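Local coordinates for Rbstp0775 protein (Geobacillus stearothermophilus, PDB 1RZ3) that is of unknown function but is probably an ATP-binding kinase, possibly a uridine kinase, at residues H61-R65 against A66-H70; G132-L135 against Q136-E139; R175-K178 against A179-Y183; E185-P189 against I190-D194. One frame throughout, in Å; residues are numbered along the deposited sequence.

Contact 1 of 4, residues H61-R65 against A66-H70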
loop_
_atom_site.group_PDB
_atom_site.type_symbol
_atom_site.label_atom_id
_atom_site.label_comp_id
_atom_site.label_asym_id
_atom_site.label_seq_id
_atom_site.Cartn_x
_atom_site.Cartn_y
_atom_site.Cartn_z
ATOM N N HIS A 61 6.232 -3.363 -6.329
ATOM C CA HIS A 61 6.476 -2.380 -7.377
ATOM C C HIS A 61 7.552 -1.330 -7.160
ATOM O O HIS A 61 7.389 -0.171 -7.550
ATOM C CB HIS A 61 5.144 -1.713 -7.716
ATOM C CG HIS A 61 4.032 -2.693 -7.927
ATOM N ND1 HIS A 61 4.030 -3.599 -8.966
ATOM C CD2 HIS A 61 2.924 -2.957 -7.196
ATOM C CE1 HIS A 61 2.970 -4.382 -8.863
ATOM N NE2 HIS A 61 2.282 -4.014 -7.798
ATOM N N ILE A 62 8.655 -1.743 -6.553
ATOM C CA ILE A 62 9.770 -0.841 -6.310
ATOM C C ILE A 62 10.790 -0.982 -7.439
ATOM O O ILE A 62 10.722 -1.924 -8.241
ATOM C CB ILE A 62 10.454 -1.152 -4.967
ATOM C CG1 ILE A 62 10.966 -2.596 -4.958
ATOM C CG2 ILE A 62 9.476 -0.922 -3.825
ATOM C CD1 ILE A 62 11.793 -2.942 -3.749
ATOM N N VAL A 63 11.723 -0.037 -7.502
ATOM C CA VAL A 63 12.762 -0.043 -8.522
ATOM C C VAL A 63 13.935 -0.939 -8.131
ATOM O O VAL A 63 14.022 -1.404 -6.999
ATOM C CB VAL A 63 13.289 1.383 -8.774
ATOM C CG1 VAL A 63 12.147 2.279 -9.235
ATOM C CG2 VAL A 63 13.921 1.940 -7.499
ATOM N N GLU A 64 14.834 -1.174 -9.083
ATOM C CA GLU A 64 16.014 -2.010 -8.863
ATOM C C GLU A 64 16.944 -1.386 -7.818
ATOM O O GLU A 64 16.915 -0.175 -7.598
ATOM C CB GLU A 64 16.770 -2.179 -10.183
ATOM C CG GLU A 64 17.160 -0.851 -10.808
ATOM C CD GLU A 64 17.664 -0.985 -12.229
ATOM O OE1 GLU A 64 18.715 -1.629 -12.436
ATOM O OE2 GLU A 64 17.004 -0.440 -13.140
ATOM N N ARG A 65 17.772 -2.218 -7.190
ATOM C CA ARG A 65 18.711 -1.752 -6.166
ATOM C C ARG A 65 19.548 -0.570 -6.648
ATOM O O ARG A 65 19.710 0.422 -5.938
ATOM C CB ARG A 65 19.656 -2.885 -5.752
ATOM C CG ARG A 65 18.984 -4.059 -5.064
ATOM C CD ARG A 65 19.970 -5.198 -4.832
ATOM N NE ARG A 65 19.308 -6.393 -4.316
ATOM C CZ ARG A 65 19.896 -7.577 -4.170
ATOM N NH1 ARG A 65 21.172 -7.740 -4.501
ATOM N NH2 ARG A 65 19.207 -8.606 -3.692
ATOM N N ALA A 66 20.076 -0.686 -7.860
ATOM C CA ALA A 66 20.911 0.356 -8.441
ATOM C C ALA A 66 20.259 1.735 -8.441
ATOM O O ALA A 66 20.955 2.749 -8.498
ATOM C CB ALA A 66 21.304 -0.033 -9.861
ATOM N N LYS A 67 18.931 1.781 -8.368
ATOM C CA LYS A 67 18.229 3.060 -8.378
ATOM C C LYS A 67 17.792 3.562 -7.004
ATOM O O LYS A 67 17.376 4.711 -6.866
ATOM C CB LYS A 67 17.009 2.991 -9.302
ATOM C CG LYS A 67 17.356 2.801 -10.769
ATOM C CD LYS A 67 16.126 2.931 -11.654
ATOM C CE LYS A 67 16.494 2.781 -13.123
ATOM N NZ LYS A 67 15.320 2.968 -14.019
ATOM N N ARG A 68 17.885 2.713 -5.990
ATOM C CA ARG A 68 17.475 3.116 -4.649
ATOM C C ARG A 68 18.567 2.918 -3.599
ATOM O O ARG A 68 18.338 3.136 -2.411
ATOM C CB ARG A 68 16.204 2.362 -4.249
ATOM C CG ARG A 68 16.343 0.854 -4.284
ATOM C CD ARG A 68 14.981 0.178 -4.327
ATOM N NE ARG A 68 15.108 -1.267 -4.470
ATOM C CZ ARG A 68 15.375 -2.093 -3.467
ATOM N NH1 ARG A 68 15.533 -1.615 -2.243
ATOM N NH2 ARG A 68 15.495 -3.394 -3.692
ATOM N N TYR A 69 19.751 2.502 -4.047
ATOM C CA TYR A 69 20.900 2.293 -3.165
ATOM C C TYR A 69 22.148 2.909 -3.797
ATOM O O TYR A 69 22.264 2.962 -5.020
ATOM C CB TYR A 69 21.154 0.802 -2.932
ATOM C CG TYR A 69 20.148 0.108 -2.044
ATOM C CD1 TYR A 69 19.932 0.533 -0.733
ATOM C CD2 TYR A 69 19.433 -0.995 -2.505
ATOM C CE1 TYR A 69 19.028 -0.129 0.099
ATOM C CE2 TYR A 69 18.529 -1.663 -1.683
ATOM C CZ TYR A 69 18.332 -1.226 -0.384
ATOM O OH TYR A 69 17.442 -1.890 0.429
ATOM N N HIS A 70 23.074 3.372 -2.962
ATOM C CA HIS A 70 24.320 3.971 -3.440
ATOM C C HIS A 70 24.091 5.041 -4.501
ATOM O O HIS A 70 24.808 5.098 -5.500
ATOM C CB HIS A 70 25.234 2.888 -4.015
ATOM C CG HIS A 70 25.464 1.741 -3.084
ATOM N ND1 HIS A 70 26.028 1.896 -1.837
ATOM C CD2 HIS A 70 25.190 0.421 -3.212
ATOM C CE1 HIS A 70 26.093 0.721 -1.236
ATOM N NE2 HIS A 70 25.589 -0.190 -2.049
#
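I62 lays its CD1 methyl over one face of the R68 guanidinium, with CD1 3.7 Å from R68 CZ and set toward the rim. Across the opposite face come the CA of R65 and, also offset toward the rim, CD2 of the Y69 ring. The flat group is thus held between carbon on two sides. Its edge is polar: R68 NE donates to V63 O at 2.8 Å, with an N-H...O angle of 142°, and the carbonyl oxygen lies near the guanidinium plane. R68 CG sits between its own backbone N and carbonyl carbon (chi1 58°), and the extended chain beyond it runs back across the turn to V63. Outside, R68 NH2 bonds Y108 OH, while R65 turns its guanidinium to H110 O. A leucine in place of R68 would probably leave V63 O and Y108 OH without this donor and the I62 methyl without its flat partner. On the solvent side K67 reaches over E64. Their salt bridge is long, 3.9 Å from E64 OE2 to K67 NZ, and OE2 lies nearer K67 CE, at 3.3 Å. In the backbone, K67 N bonds E64 O at 2.9 Å and R68 N bonds R65 O at 2.9 Å. These bonds make a short, weakly bonded helical turn, 65-68, after strand 53-57 of a P-loop NTPase-type fold.

Contact 2 of 4, residues G132-L135 against Q136-E139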
loop_
_atom_site.group_PDB
_atom_site.type_symbol
_atom_site.label_atom_id
_atom_site.label_comp_id
_atom_site.label_asym_id
_atom_site.label_seq_id
_atom_site.Cartn_x
_atom_site.Cartn_y
_atom_site.Cartn_z
ATOM N N GLY A 132 0.756 -1.001 1.631
ATOM C CA GLY A 132 2.147 -0.613 1.473
ATOM C C GLY A 132 2.514 0.556 2.356
ATOM O O GLY A 132 1.669 1.098 3.065
ATOM N N VAL A 133 3.782 0.946 2.326
ATOM C CA VAL A 133 4.228 2.077 3.124
ATOM C C VAL A 133 4.077 3.360 2.312
ATOM O O VAL A 133 4.124 3.334 1.077
ATOM C CB VAL A 133 5.708 1.909 3.550
ATOM C CG1 VAL A 133 6.596 1.828 2.327
ATOM C CG2 VAL A 133 6.127 3.061 4.442
ATOM N N PHE A 134 3.873 4.472 3.015
ATOM C CA PHE A 134 3.730 5.788 2.406
ATOM C C PHE A 134 2.618 5.838 1.354
ATOM O O PHE A 134 2.787 6.469 0.316
ATOM C CB PHE A 134 5.050 6.219 1.741
ATOM C CG PHE A 134 6.282 5.957 2.574
ATOM C CD1 PHE A 134 6.345 6.361 3.905
ATOM C CD2 PHE A 134 7.395 5.330 2.010
ATOM C CE1 PHE A 134 7.500 6.149 4.668
ATOM C CE2 PHE A 134 8.561 5.111 2.763
ATOM C CZ PHE A 134 8.611 5.523 4.096
ATOM N N LEU A 135 1.489 5.185 1.619
ATOM C CA LEU A 135 0.385 5.170 0.661
ATOM C C LEU A 135 -0.321 6.507 0.499
ATOM O O LEU A 135 -0.902 6.784 -0.549
ATOM C CB LEU A 135 -0.675 4.146 1.068
ATOM C CG LEU A 135 -0.391 2.650 0.954
ATOM C CD1 LEU A 135 -1.708 1.900 1.199
ATOM C CD2 LEU A 135 0.155 2.315 -0.433
ATOM N N GLN A 136 -0.289 7.329 1.544
ATOM C CA GLN A 136 -0.979 8.604 1.503
ATOM C C GLN A 136 -0.179 9.796 1.010
ATOM O O GLN A 136 -0.462 10.938 1.374
ATOM C CB GLN A 136 -1.596 8.886 2.874
ATOM C CG GLN A 136 -2.641 7.838 3.240
ATOM C CD GLN A 136 -3.271 8.078 4.587
ATOM O OE1 GLN A 136 -2.716 7.715 5.632
ATOM N NE2 GLN A 136 -4.433 8.704 4.578
ATOM N N ARG A 137 0.824 9.544 0.174
ATOM C CA ARG A 137 1.571 10.660 -0.375
ATOM C C ARG A 137 0.571 11.383 -1.292
ATOM O O ARG A 137 -0.327 10.756 -1.863
ATOM C CB ARG A 137 2.819 10.180 -1.128
ATOM C CG ARG A 137 2.612 9.082 -2.140
ATOM C CD ARG A 137 3.941 8.743 -2.835
ATOM N NE ARG A 137 4.761 7.749 -2.137
ATOM C CZ ARG A 137 6.027 7.940 -1.771
ATOM N NH1 ARG A 137 6.633 9.097 -2.019
ATOM N NH2 ARG A 137 6.709 6.959 -1.198
ATOM N N LYS A 138 0.716 12.698 -1.404
ATOM C CA LYS A 138 -0.202 13.531 -2.180
ATOM C C LYS A 138 -0.609 13.047 -3.567
ATOM O O LYS A 138 -1.750 13.242 -3.983
ATOM C CB LYS A 138 0.359 14.950 -2.292
ATOM C CG LYS A 138 1.695 15.034 -3.001
ATOM C CD LYS A 138 2.194 16.478 -3.059
ATOM C CE LYS A 138 3.547 16.576 -3.761
ATOM N NZ LYS A 138 4.599 15.751 -3.094
ATOM N N GLU A 139 0.319 12.422 -4.280
ATOM C CA GLU A 139 0.050 11.940 -5.626
ATOM C C GLU A 139 -0.961 10.794 -5.708
ATOM O O GLU A 139 -1.735 10.709 -6.671
ATOM C CB GLU A 139 1.359 11.487 -6.287
ATOM C CG GLU A 139 2.415 12.574 -6.501
ATOM C CD GLU A 139 3.129 13.020 -5.226
ATOM O OE1 GLU A 139 3.131 12.277 -4.220
ATOM O OE2 GLU A 139 3.714 14.124 -5.241
HETATM O O HOH W 1 5.491 4.212 -1.172
#
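F134 and R137 meet at the two ends of a type I beta turn, just after strand 127-132 of the parallel sheet. R137 NH2 approaches the root of the F134 side chain, 3.5 Å from CB and 3.7 Å from CD2. The ring and guanidinium planes stand 86° apart, and the approach is oblique. R137 gets there by a bend: its CG lies between backbone N and carbonyl carbon (chi1 50°), and chi3 of 87° folds the chain back over the turn. On the way, R137 CG passes 3.6 Å from F134 O. The next shell fixes both groups. Y80 and W140 make cation-pi contacts with R137, and NH2 also bonds Y80 O. The F134 ring meets Y79, Y80 and Y183 edge-to-face. The turn backbone is held too, with L135 N bonded to D28 OD1 and Q136 N to Y183 OH. A methionine in place of R137 is likely to leave Y80 O without this donor and to strip Y80 and W140 of their cation. One water bridges V133 O and R137 NH2: it donates to V133 O at 2.8 Å and accepts from R137 NH2 at 3.0 Å, lying at the guanidinium edge.

Contact 3 of 4, residues R175-K178 against A179-Y183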
loop_
_atom_site.group_PDB
_atom_site.type_symbol
_atom_site.label_atom_id
_atom_site.label_comp_id
_atom_site.label_asym_id
_atom_site.label_seq_id
_atom_site.Cartn_x
_atom_site.Cartn_y
_atom_site.Cartn_z
ATOM N N ARG A 175 17.899 4.951 7.115
ATOM C CA ARG A 175 16.939 4.682 6.058
ATOM C C ARG A 175 15.480 4.650 6.491
ATOM O O ARG A 175 14.677 5.452 6.022
ATOM C CB ARG A 175 17.292 3.368 5.354
ATOM C CG ARG A 175 16.582 3.185 4.017
ATOM C CD ARG A 175 16.987 1.886 3.330
ATOM N NE ARG A 175 16.521 1.849 1.949
ATOM C CZ ARG A 175 17.105 2.492 0.942
ATOM N NH1 ARG A 175 18.192 3.221 1.152
ATOM N NH2 ARG A 175 16.588 2.420 -0.274
ATOM N N TYR A 176 15.146 3.741 7.398
ATOM C CA TYR A 176 13.765 3.581 7.841
ATOM C C TYR A 176 13.200 4.620 8.799
ATOM O O TYR A 176 12.199 5.270 8.489
ATOM C CB TYR A 176 13.598 2.176 8.421
ATOM C CG TYR A 176 13.826 1.117 7.373
ATOM C CD1 TYR A 176 12.832 0.810 6.443
ATOM C CD2 TYR A 176 15.062 0.482 7.251
ATOM C CE1 TYR A 176 13.065 -0.095 5.413
ATOM C CE2 TYR A 176 15.306 -0.425 6.223
ATOM C CZ TYR A 176 14.301 -0.707 5.307
ATOM O OH TYR A 176 14.531 -1.594 4.281
ATOM N N TRP A 177 13.833 4.781 9.954
ATOM C CA TRP A 177 13.356 5.738 10.945
ATOM C C TRP A 177 13.217 7.165 10.409
ATOM O O TRP A 177 12.188 7.803 10.611
ATOM C CB TRP A 177 14.272 5.709 12.178
ATOM C CG TRP A 177 13.988 6.784 13.184
ATOM C CD1 TRP A 177 14.458 8.068 13.167
ATOM C CD2 TRP A 177 13.149 6.681 14.343
ATOM N NE1 TRP A 177 13.964 8.769 14.242
ATOM C CE2 TRP A 177 13.157 7.944 14.980
ATOM C CE3 TRP A 177 12.389 5.646 14.904
ATOM C CZ2 TRP A 177 12.434 8.200 16.153
ATOM C CZ3 TRP A 177 11.668 5.899 16.071
ATOM C CH2 TRP A 177 11.698 7.169 16.682
ATOM N N LYS A 178 14.238 7.666 9.715
ATOM C CA LYS A 178 14.173 9.025 9.191
ATOM C C LYS A 178 13.114 9.203 8.099
ATOM O O LYS A 178 12.449 10.235 8.043
ATOM C CB LYS A 178 15.553 9.465 8.682
ATOM C CG LYS A 178 16.556 9.689 9.813
ATOM C CD LYS A 178 17.987 9.905 9.300
ATOM C CE LYS A 178 18.122 11.158 8.451
ATOM N NZ LYS A 178 19.530 11.306 7.954
ATOM N N ALA A 179 12.960 8.205 7.236
ATOM C CA ALA A 179 11.957 8.281 6.174
ATOM C C ALA A 179 10.568 8.289 6.811
ATOM O O ALA A 179 9.696 9.065 6.419
ATOM C CB ALA A 179 12.095 7.095 5.239
ATOM N N GLU A 180 10.374 7.420 7.798
ATOM C CA GLU A 180 9.101 7.333 8.500
ATOM C C GLU A 180 8.783 8.650 9.208
ATOM O O GLU A 180 7.652 9.138 9.154
ATOM C CB GLU A 180 9.141 6.175 9.499
ATOM C CG GLU A 180 9.319 4.828 8.822
ATOM C CD GLU A 180 9.493 3.689 9.800
ATOM O OE1 GLU A 180 9.596 3.947 11.020
ATOM O OE2 GLU A 180 9.533 2.530 9.343
ATOM N N ASP A 181 9.781 9.238 9.862
ATOM C CA ASP A 181 9.561 10.511 10.542
ATOM C C ASP A 181 9.189 11.583 9.523
ATOM O O ASP A 181 8.337 12.430 9.786
ATOM C CB ASP A 181 10.812 10.948 11.312
ATOM C CG ASP A 181 11.095 10.071 12.516
ATOM O OD1 ASP A 181 10.209 9.287 12.917
ATOM O OD2 ASP A 181 12.209 10.177 13.073
ATOM N N TYR A 182 9.834 11.540 8.360
ATOM C CA TYR A 182 9.565 12.501 7.296
ATOM C C TYR A 182 8.109 12.370 6.843
ATOM O O TYR A 182 7.393 13.363 6.694
ATOM C CB TYR A 182 10.489 12.241 6.102
ATOM C CG TYR A 182 10.324 13.239 4.974
ATOM C CD1 TYR A 182 10.852 14.527 5.073
ATOM C CD2 TYR A 182 9.617 12.903 3.816
ATOM C CE1 TYR A 182 10.682 15.457 4.049
ATOM C CE2 TYR A 182 9.438 13.823 2.788
ATOM C CZ TYR A 182 9.975 15.100 2.911
ATOM O OH TYR A 182 9.811 16.011 1.896
ATOM N N TYR A 183 7.682 11.133 6.626
ATOM C CA TYR A 183 6.317 10.858 6.185
ATOM C C TYR A 183 5.294 11.355 7.203
ATOM O O TYR A 183 4.357 12.083 6.861
ATOM C CB TYR A 183 6.151 9.352 5.961
ATOM C CG TYR A 183 4.773 8.930 5.496
ATOM C CD1 TYR A 183 4.181 9.518 4.377
ATOM C CD2 TYR A 183 4.084 7.907 6.144
ATOM C CE1 TYR A 183 2.935 9.095 3.915
ATOM C CE2 TYR A 183 2.836 7.473 5.686
ATOM C CZ TYR A 183 2.270 8.074 4.571
ATOM O OH TYR A 183 1.043 7.653 4.107
#
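W177 has the D181 carboxylate over one face of its indole, with the two planes 81° apart. D181 OD1 stands 3.8 Å above the ring plane, offset toward the rim. OD2 lies over the same face but is modelled only 2.5 Å from W177 NE1, at a poor angle for a bond, so its exact place is doubtful. With W177 CG anti to the backbone N (chi1 172°), the indole comes beside the D181 carboxylate one turn on. One residue earlier in each turn, E180 packs along the Y176 backbone. Its CG comes within 2.9 Å of Y176 O, a tight fit beside the bond from E180 N to the same oxygen, which is 2.9 Å long and nearly straight at 164°. D181 N and Y182 N bond W177 O and K178 O in the same i to i+4 pattern. The bond from A179 N to R175 O is weak at 3.5 Å, where a wider pi-type turn begins, and A179 CB rests on that R175 O. R175 NH2 bonds R68 O, and its NH1 forms salt bridges with E75 and E78. K178 pairs with E74, and Y176 meets Y79 edge-to-face. These are i/i+4 contacts along one long alpha helix, 169-187, with one side packed on helix 75-82.

Contact 4 of 4, residues E185-P189 against I190-D194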
loop_
_atom_site.group_PDB
_atom_site.type_symbol
_atom_site.label_atom_id
_atom_site.label_comp_id
_atom_site.label_asym_id
_atom_site.label_seq_id
_atom_site.Cartn_x
_atom_site.Cartn_y
_atom_site.Cartn_z
ATOM N N GLU A 185 5.567 13.572 9.541
ATOM C CA GLU A 185 5.554 15.020 9.687
ATOM C C GLU A 185 5.023 15.770 8.471
ATOM O O GLU A 185 4.304 16.757 8.616
ATOM C CB GLU A 185 6.962 15.526 10.011
ATOM C CG GLU A 185 7.056 17.038 10.121
ATOM C CD GLU A 185 8.434 17.506 10.541
ATOM O OE1 GLU A 185 9.406 17.243 9.800
ATOM O OE2 GLU A 185 8.544 18.137 11.614
ATOM N N THR A 186 5.367 15.302 7.277
ATOM C CA THR A 186 4.933 15.973 6.062
ATOM C C THR A 186 3.520 15.614 5.599
ATOM O O THR A 186 2.780 16.490 5.157
ATOM C CB THR A 186 5.924 15.717 4.894
ATOM O OG1 THR A 186 5.944 14.325 4.566
ATOM C CG2 THR A 186 7.331 16.146 5.288
ATOM N N GLU A 187 3.139 14.344 5.707
ATOM C CA GLU A 187 1.812 13.921 5.257
ATOM C C GLU A 187 0.774 13.643 6.350
ATOM O O GLU A 187 -0.413 13.502 6.049
ATOM C CB GLU A 187 1.943 12.698 4.340
ATOM C CG GLU A 187 2.825 12.937 3.121
ATOM C CD GLU A 187 2.198 13.868 2.087
ATOM O OE1 GLU A 187 1.230 14.594 2.415
ATOM O OE2 GLU A 187 2.683 13.875 0.934
ATOM N N GLU A 188 1.208 13.567 7.607
ATOM C CA GLU A 188 0.284 13.314 8.719
ATOM C C GLU A 188 -0.706 12.191 8.387
ATOM O O GLU A 188 -1.923 12.373 8.474
ATOM C CB GLU A 188 -0.492 14.593 9.046
ATOM C CG GLU A 188 0.378 15.761 9.479
ATOM C CD GLU A 188 -0.391 17.067 9.539
ATOM O OE1 GLU A 188 -0.694 17.631 8.465
ATOM O OE2 GLU A 188 -0.701 17.526 10.658
ATOM N N PRO A 189 -0.192 11.007 8.019
ATOM C CA PRO A 189 -1.019 9.849 7.666
ATOM C C PRO A 189 -2.008 9.400 8.736
ATOM O O PRO A 189 -3.081 8.894 8.416
ATOM C CB PRO A 189 0.016 8.774 7.341
ATOM C CG PRO A 189 1.167 9.134 8.241
ATOM C CD PRO A 189 1.233 10.633 8.076
ATOM N N ILE A 190 -1.653 9.576 10.003
ATOM C CA ILE A 190 -2.545 9.167 11.079
ATOM C C ILE A 190 -3.774 10.071 11.128
ATOM O O ILE A 190 -4.889 9.606 11.354
ATOM C CB ILE A 190 -1.806 9.172 12.437
ATOM C CG1 ILE A 190 -0.635 8.186 12.370
ATOM C CG2 ILE A 190 -2.765 8.789 13.560
ATOM C CD1 ILE A 190 0.192 8.085 13.642
ATOM N N LYS A 191 -3.567 11.361 10.894
ATOM C CA LYS A 191 -4.659 12.324 10.884
ATOM C C LYS A 191 -5.496 12.164 9.609
ATOM O O LYS A 191 -6.716 12.329 9.623
ATOM C CB LYS A 191 -4.094 13.743 10.939
ATOM C CG LYS A 191 -5.148 14.843 10.946
ATOM C CD LYS A 191 -4.510 16.236 10.851
ATOM C CE LYS A 191 -3.482 16.477 11.957
ATOM N NZ LYS A 191 -4.080 16.412 13.324
ATOM N N ARG A 192 -4.829 11.840 8.507
ATOM C CA ARG A 192 -5.503 11.683 7.224
ATOM C C ARG A 192 -6.323 10.411 7.078
ATOM O O ARG A 192 -7.308 10.393 6.337
ATOM C CB ARG A 192 -4.480 11.740 6.088
ATOM C CG ARG A 192 -3.926 13.123 5.798
ATOM C CD ARG A 192 -2.933 13.068 4.650
ATOM N NE ARG A 192 -2.361 14.380 4.377
ATOM C CZ ARG A 192 -2.989 15.351 3.725
ATOM N NH1 ARG A 192 -4.219 15.153 3.261
ATOM N NH2 ARG A 192 -2.393 16.529 3.557
ATOM N N ALA A 193 -5.921 9.354 7.775
ATOM C CA ALA A 193 -6.603 8.069 7.672
ATOM C C ALA A 193 -8.089 8.103 8.016
ATOM O O ALA A 193 -8.527 8.848 8.893
ATOM C CB ALA A 193 -5.884 7.024 8.550
ATOM N N ASP A 194 -8.868 7.283 7.319
ATOM C CA ASP A 194 -10.295 7.207 7.590
ATOM C C ASP A 194 -10.500 6.426 8.884
ATOM O O ASP A 194 -11.394 6.730 9.676
ATOM C CB ASP A 194 -10.999 6.547 6.407
ATOM C CG ASP A 194 -10.876 7.380 5.151
ATOM O OD1 ASP A 194 -11.405 8.513 5.159
ATOM O OD2 ASP A 194 -10.232 6.930 4.178
HETATM O O HOH W 2 0.056 17.006 5.248
#
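R192 turns its guanidinium back on E187. R192 NE donates to E187 O at 2.7 Å, a weak bond bent to 127°, although the oxygen lies near the guanidinium plane. The extended chain from CG to NE carries the group there. R192 NH2 donates to a water at 3.0 Å. That water in turn donates to T186 O at 2.8 Å and, weakly, to E188 OE1, so it links the end of one helix to the side chain of the next. E188 O takes two backbone donors: R192 N at 3.0 Å and 152°, and K191 N in a weaker bond. P189 O accepts from A193 N at 2.9 Å. This is a helix-to-helix junction. E188 leaves helix 169-187 with positive phi and takes the N-cap position of the short helix 189-192, whose first residue is P189. The E188 and K191 side chains lie alongside each other and point the same way. E188 OE2 is 3.2 Å from K191 CE, while NZ stays beyond salt-bridge range. The E187 carboxylate is satisfied elsewhere, by R141 through OE1 and by K138 N through OE2. E187 OE1 is also 4.1 Å from R192 NE but well out of the guanidinium plane, so only the charges are near.

In the fold
The four contacts follow one another along the chain; none nests in or crosses another. Contact 1 turns the chain after strand 53-57. Contact 2 turns it after strand 127-132, the neighbouring strand of the parallel sheet; the centres of contacts 1 and 2 are about 18 Å apart. Contact 3 lies within helix 169-187. Contact 4 passes from the end of that helix through helix 189-192 toward strand 195-197, at one end of the sheet. Contact 3 bridges the others: R175 reaches R68 of contact 1, and Y183 packs on F134 of contact 2 and P189 of contact 4. K138 and E187 join contact 2 to contact 4. Contacts 1 and 4 lie apart, about 17 Å between nearest atoms.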